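Local coordinates for ABC-type amino acid transport system, periplasmic component (Caldanaerobacter subterraneus subsp. tengcongensis MB4, PDB 4YMX), which binds arginine between its two lobes, serving as the substrate-binding component of an amino acid ABC transporter, at residues 63-68 / 253-258; 117-123 / 222-228; 129-134 / 206-212. All blocks are in the same frame, centred on the assembly; numbering follows the deposited sequence. Where two conformers were deposited one is given.

Two of the three contacts belong to one lobe of the two-lobed binding protein and the third to the other, with the arginine pocket lined from both. Interactions 1 and 2 have centres about 18 Å apart and touch: Phe65 packs on Tyr123, and Asp66 OD1 makes a probable, weak hydrogen bond to Tyr123 OH. Interaction 2 lies in the sheet containing 117-124 and 222-227. Interaction 3 joins 128-133 to 207-210 in the five-stranded sheet of the other lobe, about 30 Å from interaction 2 between centres. Along the chain they nest, 3 inside 2 inside 1. Strands 117-124 and 128-133 are consecutive, as are 207-210 and 222-227, so the chain crosses to the second lobe and back.

Interaction 1: residues 63-68 / 253-258; sequences VGFDID and LVDKWF
Phe65 and Trp257 head a helix-to-helix contact that sets the start of helix 65-77 against the C-terminal helix 249-258, in the lobe that holds both ends of the modelled chain. The indole of Trp257 lies flat across the N-terminal turn. Gly64, at the N-cap position, presses its CA over the six-membered ring, 3.6 Å from the centroid and 16° off the normal, a CH-pi contact. The backbone angles of Gly64 are themselves ones that call for glycine. On the opposite face Lys256 CD lies over the rim, along the lysine's extended chain.

The indole N-H points out at the ring edge, in the ring plane: Trp257 NE1 reaches Asp68 OD2 at 2.7 Å along a nearly straight path (168°), coming from above the carboxylate plane. Lys256 NZ forms a salt bridge to that same OD2 at 2.8 Å, on the syn side, closer to the plane and from its other face. The two donors pin the oxygen between them; these bonds, and the nearby helix start, would probably favour the charged form.

Phe65 is a knob in a hole made by Leu253, Val254, Trp257 and Phe258. With CG anti to the backbone N (chi1 -175°), its ring extends to the other helix, where Leu253 CB meets it at the edge. Phe258 comes edge-on over the face in a T-shaped stack, with centroids 4.8 Å apart.

Further out, Tyr124 at the end of strand 117-124 meets both phenylalanines, Phe50 also packs on them, and strand 51-56 touches Val63 and Trp257 through Phe52.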
loop_
_atom_site.group_PDB
_atom_site.type_symbol
_atom_site.label_atom_id
_atom_site.label_comp_id
_atom_site.label_asym_id
_atom_site.label_seq_id
_atom_site.Cartn_x
_atom_site.Cartn_y
_atom_site.Cartn_z
ATOM N N VAL A 63 -3.899 -10.671 6.589
ATOM C CA VAL A 63 -2.647 -11.340 6.258
ATOM C C VAL A 63 -1.898 -10.583 5.169
ATOM O O VAL A 63 -2.446 -9.680 4.534
ATOM C CB VAL A 63 -2.881 -12.790 5.774
ATOM C CG1 VAL A 63 -3.580 -13.617 6.849
ATOM C CG2 VAL A 63 -3.696 -12.797 4.494
ATOM N N GLY A 64 -0.646 -10.965 4.943
ATOM C CA GLY A 64 0.147 -10.392 3.871
ATOM C C GLY A 64 1.582 -10.156 4.278
ATOM O O GLY A 64 1.968 -10.392 5.425
ATOM N N PHE A 65 2.370 -9.671 3.329
ATOM C CA PHE A 65 3.781 -9.374 3.550
ATOM C C PHE A 65 3.972 -8.414 4.722
ATOM O O PHE A 65 4.824 -8.630 5.588
ATOM C CB PHE A 65 4.345 -8.784 2.254
ATOM C CG PHE A 65 5.819 -8.517 2.265
ATOM C CD1 PHE A 65 6.735 -9.540 2.486
ATOM C CD2 PHE A 65 6.294 -7.254 1.958
ATOM C CE1 PHE A 65 8.098 -9.284 2.457
ATOM C CE2 PHE A 65 7.658 -6.994 1.922
ATOM C CZ PHE A 65 8.560 -8.012 2.170
ATOM N N ASP A 66 3.167 -7.358 4.764
ATOM C CA ASP A 66 3.284 -6.386 5.848
ATOM C C ASP A 66 2.917 -6.983 7.191
ATOM O O ASP A 66 3.470 -6.583 8.224
ATOM C CB ASP A 66 2.416 -5.153 5.596
ATOM C CG ASP A 66 3.005 -4.214 4.553
ATOM O OD1 ASP A 66 4.162 -4.396 4.139
ATOM O OD2 ASP A 66 2.308 -3.251 4.180
ATOM N N ILE A 67 1.976 -7.918 7.192
ATOM C CA ILE A 67 1.582 -8.571 8.438
ATOM C C ILE A 67 2.688 -9.504 8.945
ATOM O O ILE A 67 2.949 -9.568 10.149
ATOM C CB ILE A 67 0.270 -9.351 8.296
ATOM C CG1 ILE A 67 -0.819 -8.460 7.699
ATOM C CG2 ILE A 67 -0.157 -9.925 9.646
ATOM C CD1 ILE A 67 -0.991 -7.119 8.369
ATOM N N ASP A 68 3.348 -10.213 8.036
ATOM C CA ASP A 68 4.476 -11.037 8.444
ATOM C C ASP A 68 5.579 -10.181 9.055
ATOM O O ASP A 68 6.194 -10.571 10.053
ATOM C CB ASP A 68 5.003 -11.869 7.281
ATOM C CG ASP A 68 4.037 -12.962 6.866
ATOM O OD1 ASP A 68 3.042 -13.219 7.583
ATOM O OD2 ASP A 68 4.279 -13.573 5.806
ATOM N N LEU A 253 9.887 -14.676 2.881
ATOM C CA LEU A 253 8.640 -13.907 2.836
ATOM C C LEU A 253 8.351 -13.363 1.439
ATOM O O LEU A 253 7.204 -13.374 0.980
ATOM C CB LEU A 253 8.669 -12.759 3.851
ATOM C CG LEU A 253 8.778 -13.161 5.320
ATOM C CD1 LEU A 253 8.816 -11.932 6.213
ATOM C CD2 LEU A 253 7.643 -14.089 5.726
ATOM N N VAL A 254 9.389 -12.887 0.762
ATOM C CA VAL A 254 9.221 -12.340 -0.573
ATOM C C VAL A 254 8.779 -13.431 -1.543
ATOM O O VAL A 254 7.875 -13.216 -2.349
ATOM C CB VAL A 254 10.515 -11.663 -1.047
ATOM C CG1 VAL A 254 10.437 -11.329 -2.524
ATOM C CG2 VAL A 254 10.781 -10.414 -0.217
ATOM N N ASP A 255 9.387 -14.608 -1.441
ATOM C CA ASP A 255 8.980 -15.730 -2.287
ATOM C C ASP A 255 7.511 -16.070 -2.101
ATOM O O ASP A 255 6.779 -16.288 -3.063
ATOM C CB ASP A 255 9.819 -16.963 -1.970
ATOM C CG ASP A 255 11.084 -17.018 -2.777
ATOM O OD1 ASP A 255 11.251 -16.161 -3.669
ATOM O OD2 ASP A 255 11.905 -17.924 -2.523
ATOM N N LYS A 256 7.094 -16.097 -0.845
ATOM C CA LYS A 256 5.748 -16.478 -0.450
ATOM C C LYS A 256 4.685 -15.517 -0.989
ATOM O O LYS A 256 3.617 -15.948 -1.434
ATOM C CB LYS A 256 5.698 -16.548 1.082
ATOM C CG LYS A 256 4.337 -16.705 1.736
ATOM C CD LYS A 256 4.472 -16.438 3.242
ATOM C CE LYS A 256 3.168 -16.633 3.995
ATOM N NZ LYS A 256 3.334 -16.224 5.419
ATOM N N TRP A 257 4.985 -14.219 -0.986
ATOM C CA TRP A 257 3.988 -13.215 -1.346
ATOM C C TRP A 257 4.118 -12.656 -2.760
ATOM O O TRP A 257 3.118 -12.253 -3.351
ATOM C CB TRP A 257 3.998 -12.059 -0.338
ATOM C CG TRP A 257 3.574 -12.486 1.028
ATOM C CD1 TRP A 257 4.363 -12.571 2.139
ATOM C CD2 TRP A 257 2.267 -12.915 1.434
ATOM N NE1 TRP A 257 3.631 -13.018 3.204
ATOM C CE2 TRP A 257 2.335 -13.238 2.800
ATOM C CE3 TRP A 257 1.038 -13.063 0.769
ATOM C CZ2 TRP A 257 1.235 -13.700 3.523
ATOM C CZ3 TRP A 257 -0.057 -13.505 1.487
ATOM C CH2 TRP A 257 0.046 -13.821 2.846
ATOM N N PHE A 258 5.336 -12.610 -3.289
ATOM C CA PHE A 258 5.574 -11.906 -4.553
ATOM C C PHE A 258 6.053 -12.775 -5.706
ATOM O O PHE A 258 6.159 -12.290 -6.835
ATOM C CB PHE A 258 6.581 -10.777 -4.353
ATOM C CG PHE A 258 6.155 -9.757 -3.339
ATOM C CD1 PHE A 258 5.135 -8.868 -3.619
ATOM C CD2 PHE A 258 6.789 -9.679 -2.110
ATOM C CE1 PHE A 258 4.744 -7.916 -2.686
ATOM C CE2 PHE A 258 6.400 -8.737 -1.172
ATOM C CZ PHE A 258 5.369 -7.857 -1.456
#

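Interaction 2: residues 117-123 / 222-228; sequences VDFSDLY and SAVAVAK
Phe119 lies across Ala223 and Ala225 where strands 117-124 and 222-227 run antiparallel, at the edge of the five-stranded mixed sheet (order 2-1-3-5-4) of a type II periplasmic binding protein lobe. The bump is the phenyl ring and the hollow is the low relief of two alanines: Phe119 CE1 settles 3.6 Å from Ala225 CB, with Ala223 CB beside CD1. Val117 CG2 also reaches Ala225 CB, and helix 91-96 packs against both residues. Leu122 brings CD2 up to Ala223 CB, while Val224 and Val226 press on Val237 and Leu233 of helix 231-247.

Two backbone bonds lace Asp118 to Val226, but the ladder changes at Ser120. Its N still donates to Val224 O, whereas Val224 N is taken by Ser120 OG at 2.8 Å. OG sits between the backbone N and the carbonyl carbon (chi1 74°), which turns it to the neighbouring strand; it donates in turn to Asp121 O.

The Tyr123 ring lies against strand 222-227, with Ser222 O 3.5 Å above one face, toward the rim, and Val224 N at the ring edge. Beyond that edge one water joins the strands, 2.9 Å from Tyr123 OH and donating to Ala223 O at 2.7 Å.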
loop_
_atom_site.group_PDB
_atom_site.type_symbol
_atom_site.label_atom_id
_atom_site.label_comp_id
_atom_site.label_asym_id
_atom_site.label_seq_id
_atom_site.Cartn_x
_atom_site.Cartn_y
_atom_site.Cartn_z
ATOM N N VAL A 117 5.618 12.166 10.638
ATOM C CA VAL A 117 5.947 10.896 11.281
ATOM C C VAL A 117 7.366 10.469 10.895
ATOM O O VAL A 117 7.976 11.063 10.007
ATOM C CB VAL A 117 4.935 9.782 10.909
ATOM C CG1 VAL A 117 3.520 10.167 11.336
ATOM C CG2 VAL A 117 4.992 9.476 9.409
ATOM N N ASP A 118 7.894 9.449 11.568
ATOM C CA ASP A 118 9.221 8.935 11.243
ATOM C C ASP A 118 9.109 7.600 10.508
ATOM O O ASP A 118 8.239 6.784 10.812
ATOM C CB ASP A 118 10.057 8.746 12.512
ATOM C CG ASP A 118 10.481 10.056 13.138
ATOM O OD1 ASP A 118 10.548 11.073 12.421
ATOM O OD2 ASP A 118 10.763 10.062 14.351
ATOM N N PHE A 119 10.009 7.375 9.560
ATOM C CA PHE A 119 9.985 6.150 8.763
ATOM C C PHE A 119 11.216 5.285 8.956
ATOM O O PHE A 119 12.340 5.778 9.121
ATOM C CB PHE A 119 9.834 6.463 7.273
ATOM C CG PHE A 119 8.465 6.924 6.891
ATOM C CD1 PHE A 119 7.472 6.006 6.571
ATOM C CD2 PHE A 119 8.167 8.277 6.849
ATOM C CE1 PHE A 119 6.195 6.438 6.213
ATOM C CE2 PHE A 119 6.901 8.714 6.493
ATOM C CZ PHE A 119 5.911 7.789 6.176
ATOM N N SER A 120 10.986 3.979 8.914
ATOM C CA SER A 120 12.065 3.007 8.886
ATOM C C SER A 120 12.793 3.039 7.556
ATOM O O SER A 120 12.399 3.736 6.614
ATOM C CB SER A 120 11.485 1.610 9.097
ATOM O OG SER A 120 10.809 1.182 7.914
ATOM N N ASP A 121 13.856 2.252 7.483
ATOM C CA ASP A 121 14.480 1.945 6.209
ATOM C C ASP A 121 13.438 1.314 5.291
ATOM O O ASP A 121 12.467 0.702 5.761
ATOM C CB ASP A 121 15.637 0.967 6.419
ATOM C CG ASP A 121 16.771 1.567 7.229
ATOM O OD1 ASP A 121 17.119 2.741 6.989
ATOM O OD2 ASP A 121 17.328 0.852 8.088
ATOM N N LEU A 122 13.628 1.463 3.985
ATOM C CA LEU A 122 12.741 0.808 3.023
ATOM C C LEU A 122 12.816 -0.710 3.173
ATOM O O LEU A 122 13.895 -1.270 3.419
ATOM C CB LEU A 122 13.109 1.189 1.589
ATOM C CG LEU A 122 12.889 2.634 1.158
ATOM C CD1 LEU A 122 13.540 2.861 -0.185
ATOM C CD2 LEU A 122 11.408 2.938 1.074
ATOM N N TYR A 123 11.676 -1.383 3.026
ATOM C CA TYR A 123 11.663 -2.844 3.072
ATOM C C TYR A 123 11.145 -3.477 1.771
ATOM O O TYR A 123 11.159 -4.705 1.629
ATOM C CB TYR A 123 10.872 -3.368 4.283
ATOM C CG TYR A 123 9.404 -3.024 4.247
ATOM C CD1 TYR A 123 8.515 -3.759 3.466
ATOM C CD2 TYR A 123 8.898 -1.963 4.991
ATOM C CE1 TYR A 123 7.175 -3.439 3.421
ATOM C CE2 TYR A 123 7.544 -1.647 4.954
ATOM C CZ TYR A 123 6.696 -2.389 4.165
ATOM O OH TYR A 123 5.358 -2.074 4.110
ATOM N N SER A 222 8.292 1.209 0.087
ATOM C CA SER A 222 7.487 1.105 1.301
ATOM C C SER A 222 8.360 1.027 2.552
ATOM O O SER A 222 9.435 0.424 2.538
ATOM C CB SER A 222 6.579 -0.114 1.229
ATOM O OG SER A 222 5.727 -0.005 0.104
ATOM N N ALA A 223 7.900 1.665 3.622
ATOM C CA ALA A 223 8.615 1.689 4.896
ATOM C C ALA A 223 7.614 1.674 6.037
ATOM O O ALA A 223 6.438 1.965 5.831
ATOM C CB ALA A 223 9.512 2.919 4.986
ATOM N N VAL A 224 8.082 1.338 7.237
ATOM C CA VAL A 224 7.237 1.353 8.427
ATOM C C VAL A 224 7.221 2.762 9.003
ATOM O O VAL A 224 8.261 3.417 9.079
ATOM C CB VAL A 224 7.754 0.370 9.497
ATOM C CG1 VAL A 224 6.933 0.474 10.770
ATOM C CG2 VAL A 224 7.723 -1.053 8.964
ATOM N N ALA A 225 6.038 3.237 9.383
ATOM C CA ALA A 225 5.925 4.538 10.044
ATOM C C ALA A 225 5.677 4.404 11.536
ATOM O O ALA A 225 4.933 3.523 11.999
ATOM C CB ALA A 225 4.826 5.384 9.415
ATOM N N VAL A 226 6.368 5.245 12.307
ATOM C CA VAL A 226 6.110 5.383 13.739
ATOM C C VAL A 226 5.908 6.852 14.060
ATOM O O VAL A 226 6.224 7.728 13.249
ATOM C CB VAL A 226 7.245 4.799 14.637
ATOM C CG1 VAL A 226 7.452 3.312 14.356
ATOM C CG2 VAL A 226 8.549 5.584 14.461
ATOM N N ALA A 227 5.386 7.132 15.249
ATOM C CA ALA A 227 5.162 8.513 15.653
ATOM C C ALA A 227 6.475 9.289 15.699
ATOM O O ALA A 227 7.539 8.730 15.996
ATOM C CB ALA A 227 4.478 8.571 16.995
ATOM N N LYS A 228 6.389 10.577 15.395
ATOM C CA LYS A 228 7.545 11.459 15.439
ATOM C C LYS A 228 8.239 11.380 16.797
ATOM O O LYS A 228 7.619 11.595 17.838
ATOM C CB LYS A 228 7.109 12.896 15.168
ATOM C CG LYS A 228 8.253 13.892 15.155
ATOM C CD LYS A 228 9.206 13.634 14.000
ATOM C CE LYS A 228 8.605 14.027 12.660
ATOM N NZ LYS A 228 9.677 14.360 11.682
HETATM O O HOH W 1 10.969 11.985 9.854
HETATM O O HOH W 2 4.374 0.408 5.107
#

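Interaction 3: residues 129-134 / 206-212; sequences VVVVKN and DMKILYM
Val130 and Leu210 are one of the hydrogen-bonded pairs in an antiparallel ladder that adds 207-210 as the outermost strand of the five-stranded sheet in the second lobe of this periplasmic binding protein fold. The backbone bonds are regular: Val130 and Leu210 exchange two, as do Val132 and Lys208, all within 4° of each other in straightness. A fifth, Asn134 N to Asp206 O, is more bent (152°), where the strands part.

Apolar contacts occupy both faces. Beside Val131 and Ile209, which helix 194-201 covers, Val129 spreads its branches: CG2 touches Ile209 CG2 at 3.6 Å, while CG1 lies 3.7 Å from Tyr211 CE1. Ile209 CG2 also rests over one face of that tyrosine, whose hydroxyl is hydrogen-bonded to Asp194. On the sheet face that carries Val130, Val132 and Leu210, Val132 CG2 meets Leu210 CD1 at 3.8 Å, and Val130 CG2 meets Met212 SD at the same distance.

The side-chain polar contacts lie at the end of the ladder near Asn134. Lys208, extended beyond CG, runs past Val132 CG2 to Asn134. The direct bond from Lys208 NZ to Asn134 O is weak at 3.4 Å, but a water bridges them, accepting from NZ at 3.0 Å and donating to Asn134 O at 2.8 Å.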
loop_
_atom_site.group_PDB
_atom_site.type_symbol
_atom_site.label_atom_id
_atom_site.label_comp_id
_atom_site.label_asym_id
_atom_site.label_seq_id
_atom_site.Cartn_x
_atom_site.Cartn_y
_atom_site.Cartn_z
ATOM N N VAL A 129 1.390 2.127 -11.603
ATOM C CA VAL A 129 0.933 1.755 -12.929
ATOM C C VAL A 129 -0.496 2.239 -13.139
ATOM O O VAL A 129 -1.143 2.746 -12.227
ATOM C CB VAL A 129 0.983 0.231 -13.168
ATOM C CG1 VAL A 129 2.383 -0.324 -12.897
ATOM C CG2 VAL A 129 -0.074 -0.494 -12.342
ATOM N N VAL A 130 -0.979 2.080 -14.360
ATOM C CA VAL A 130 -2.353 2.405 -14.698
ATOM C C VAL A 130 -3.099 1.107 -15.020
ATOM O O VAL A 130 -2.564 0.223 -15.690
ATOM C CB VAL A 130 -2.396 3.372 -15.889
ATOM C CG1 VAL A 130 -3.832 3.575 -16.365
ATOM C CG2 VAL A 130 -1.759 4.712 -15.506
ATOM N N VAL A 131 -4.313 0.970 -14.500
ATOM C CA VAL A 131 -5.167 -0.162 -14.828
ATOM C C VAL A 131 -6.352 0.327 -15.659
ATOM O O VAL A 131 -6.975 1.338 -15.328
ATOM C CB VAL A 131 -5.706 -0.870 -13.557
ATOM C CG1 VAL A 131 -6.558 -2.079 -13.942
ATOM C CG2 VAL A 131 -4.561 -1.301 -12.648
ATOM N N VAL A 132 -6.648 -0.382 -16.746
ATOM C CA VAL A 132 -7.786 -0.068 -17.616
ATOM C C VAL A 132 -8.478 -1.370 -17.999
ATOM O O VAL A 132 -7.936 -2.451 -17.768
ATOM C CB VAL A 132 -7.342 0.677 -18.907
ATOM C CG1 VAL A 132 -6.701 2.017 -18.564
ATOM C CG2 VAL A 132 -6.399 -0.188 -19.739
ATOM N N LYS A 133 -9.667 -1.277 -18.593
ATOM C CA LYS A 133 -10.309 -2.464 -19.149
ATOM C C LYS A 133 -9.569 -2.917 -20.404
ATOM O O LYS A 133 -8.888 -2.111 -21.057
ATOM C CB LYS A 133 -11.765 -2.183 -19.508
ATOM C CG LYS A 133 -12.675 -1.903 -18.329
ATOM C CD LYS A 133 -12.943 -3.174 -17.547
ATOM C CE LYS A 133 -14.323 -3.171 -16.916
ATOM N NZ LYS A 133 -15.428 -3.342 -17.894
ATOM N N ASN A 134 -9.713 -4.194 -20.747
ATOM C CA ASN A 134 -9.026 -4.741 -21.911
ATOM C C ASN A 134 -9.339 -4.011 -23.215
ATOM O O ASN A 134 -8.471 -3.884 -24.084
ATOM C CB ASN A 134 -9.313 -6.238 -22.059
ATOM C CG ASN A 134 -8.542 -7.076 -21.058
ATOM O OD1 ASN A 134 -7.529 -6.632 -20.514
ATOM N ND2 ASN A 134 -9.019 -8.290 -20.804
ATOM N N ASP A 206 -10.938 -9.041 -16.917
ATOM C CA ASP A 206 -11.150 -8.156 -18.055
ATOM C C ASP A 206 -10.392 -6.833 -17.916
ATOM O O ASP A 206 -10.689 -5.857 -18.609
ATOM C CB ASP A 206 -12.644 -7.934 -18.281
ATOM C CG ASP A 206 -13.325 -9.169 -18.824
ATOM O OD1 ASP A 206 -12.761 -9.790 -19.753
ATOM O OD2 ASP A 206 -14.399 -9.535 -18.305
ATOM N N MET A 207 -9.404 -6.808 -17.023
ATOM C CA MET A 207 -8.550 -5.636 -16.871
ATOM C C MET A 207 -7.097 -5.940 -17.240
ATOM O O MET A 207 -6.652 -7.093 -17.209
ATOM C CB MET A 207 -8.622 -5.116 -15.431
ATOM C CG MET A 207 -9.992 -4.579 -15.047
ATOM S SD MET A 207 -10.014 -4.118 -13.313
ATOM C CE MET A 207 -11.741 -3.697 -13.083
ATOM N N LYS A 208 -6.359 -4.884 -17.568
ATOM C CA LYS A 208 -4.941 -4.992 -17.891
ATOM C C LYS A 208 -4.160 -3.840 -17.279
ATOM O O LYS A 208 -4.716 -2.777 -16.984
ATOM C CB LYS A 208 -4.718 -5.041 -19.409
ATOM C CG LYS A 208 -5.121 -3.777 -20.127
ATOM C CD LYS A 208 -4.956 -3.915 -21.629
ATOM C CE LYS A 208 -5.471 -2.660 -22.306
ATOM N NZ LYS A 208 -5.315 -2.771 -23.785
ATOM N N ILE A 209 -2.866 -4.062 -17.091
ATOM C CA ILE A 209 -1.971 -3.052 -16.559
ATOM C C ILE A 209 -1.253 -2.372 -17.718
ATOM O O ILE A 209 -0.747 -3.044 -18.622
ATOM C CB ILE A 209 -0.941 -3.702 -15.635
ATOM C CG1 ILE A 209 -1.656 -4.326 -14.438
ATOM C CG2 ILE A 209 0.102 -2.689 -15.179
ATOM C CD1 ILE A 209 -0.761 -5.187 -13.545
ATOM N N LEU A 210 -1.230 -1.044 -17.693
ATOM C CA LEU A 210 -0.395 -0.268 -18.597
ATOM C C LEU A 210 0.787 0.297 -17.816
ATOM O O LEU A 210 0.616 1.043 -16.836
ATOM C CB LEU A 210 -1.189 0.855 -19.266
ATOM C CG LEU A 210 -2.388 0.367 -20.076
ATOM C CD1 LEU A 210 -3.159 1.531 -20.680
ATOM C CD2 LEU A 210 -1.949 -0.612 -21.156
ATOM N N TYR A 211 1.987 -0.089 -18.238
ATOM C CA TYR A 211 3.223 0.407 -17.640
ATOM C C TYR A 211 3.637 1.705 -18.318
ATOM O O TYR A 211 4.312 1.695 -19.349
ATOM C CB TYR A 211 4.332 -0.652 -17.751
ATOM C CG TYR A 211 4.019 -1.865 -16.907
ATOM C CD1 TYR A 211 4.387 -1.912 -15.573
ATOM C CD2 TYR A 211 3.317 -2.943 -17.428
ATOM C CE1 TYR A 211 4.082 -3.006 -14.782
ATOM C CE2 TYR A 211 2.995 -4.044 -16.639
ATOM C CZ TYR A 211 3.388 -4.065 -15.316
ATOM O OH TYR A 211 3.067 -5.151 -14.536
ATOM N N MET A 212 3.220 2.827 -17.749
ATOM C CA MET A 212 3.543 4.133 -18.319
ATOM C C MET A 212 4.663 4.773 -17.526
ATOM O O MET A 212 4.531 4.942 -16.315
ATOM C CB MET A 212 2.317 5.034 -18.270
ATOM C CG MET A 212 1.089 4.433 -18.914
ATOM S SD MET A 212 -0.248 5.622 -18.897
ATOM C CE MET A 212 -1.522 4.729 -19.770
HETATM O O HOH W 3 -6.233 -5.564 -24.332
#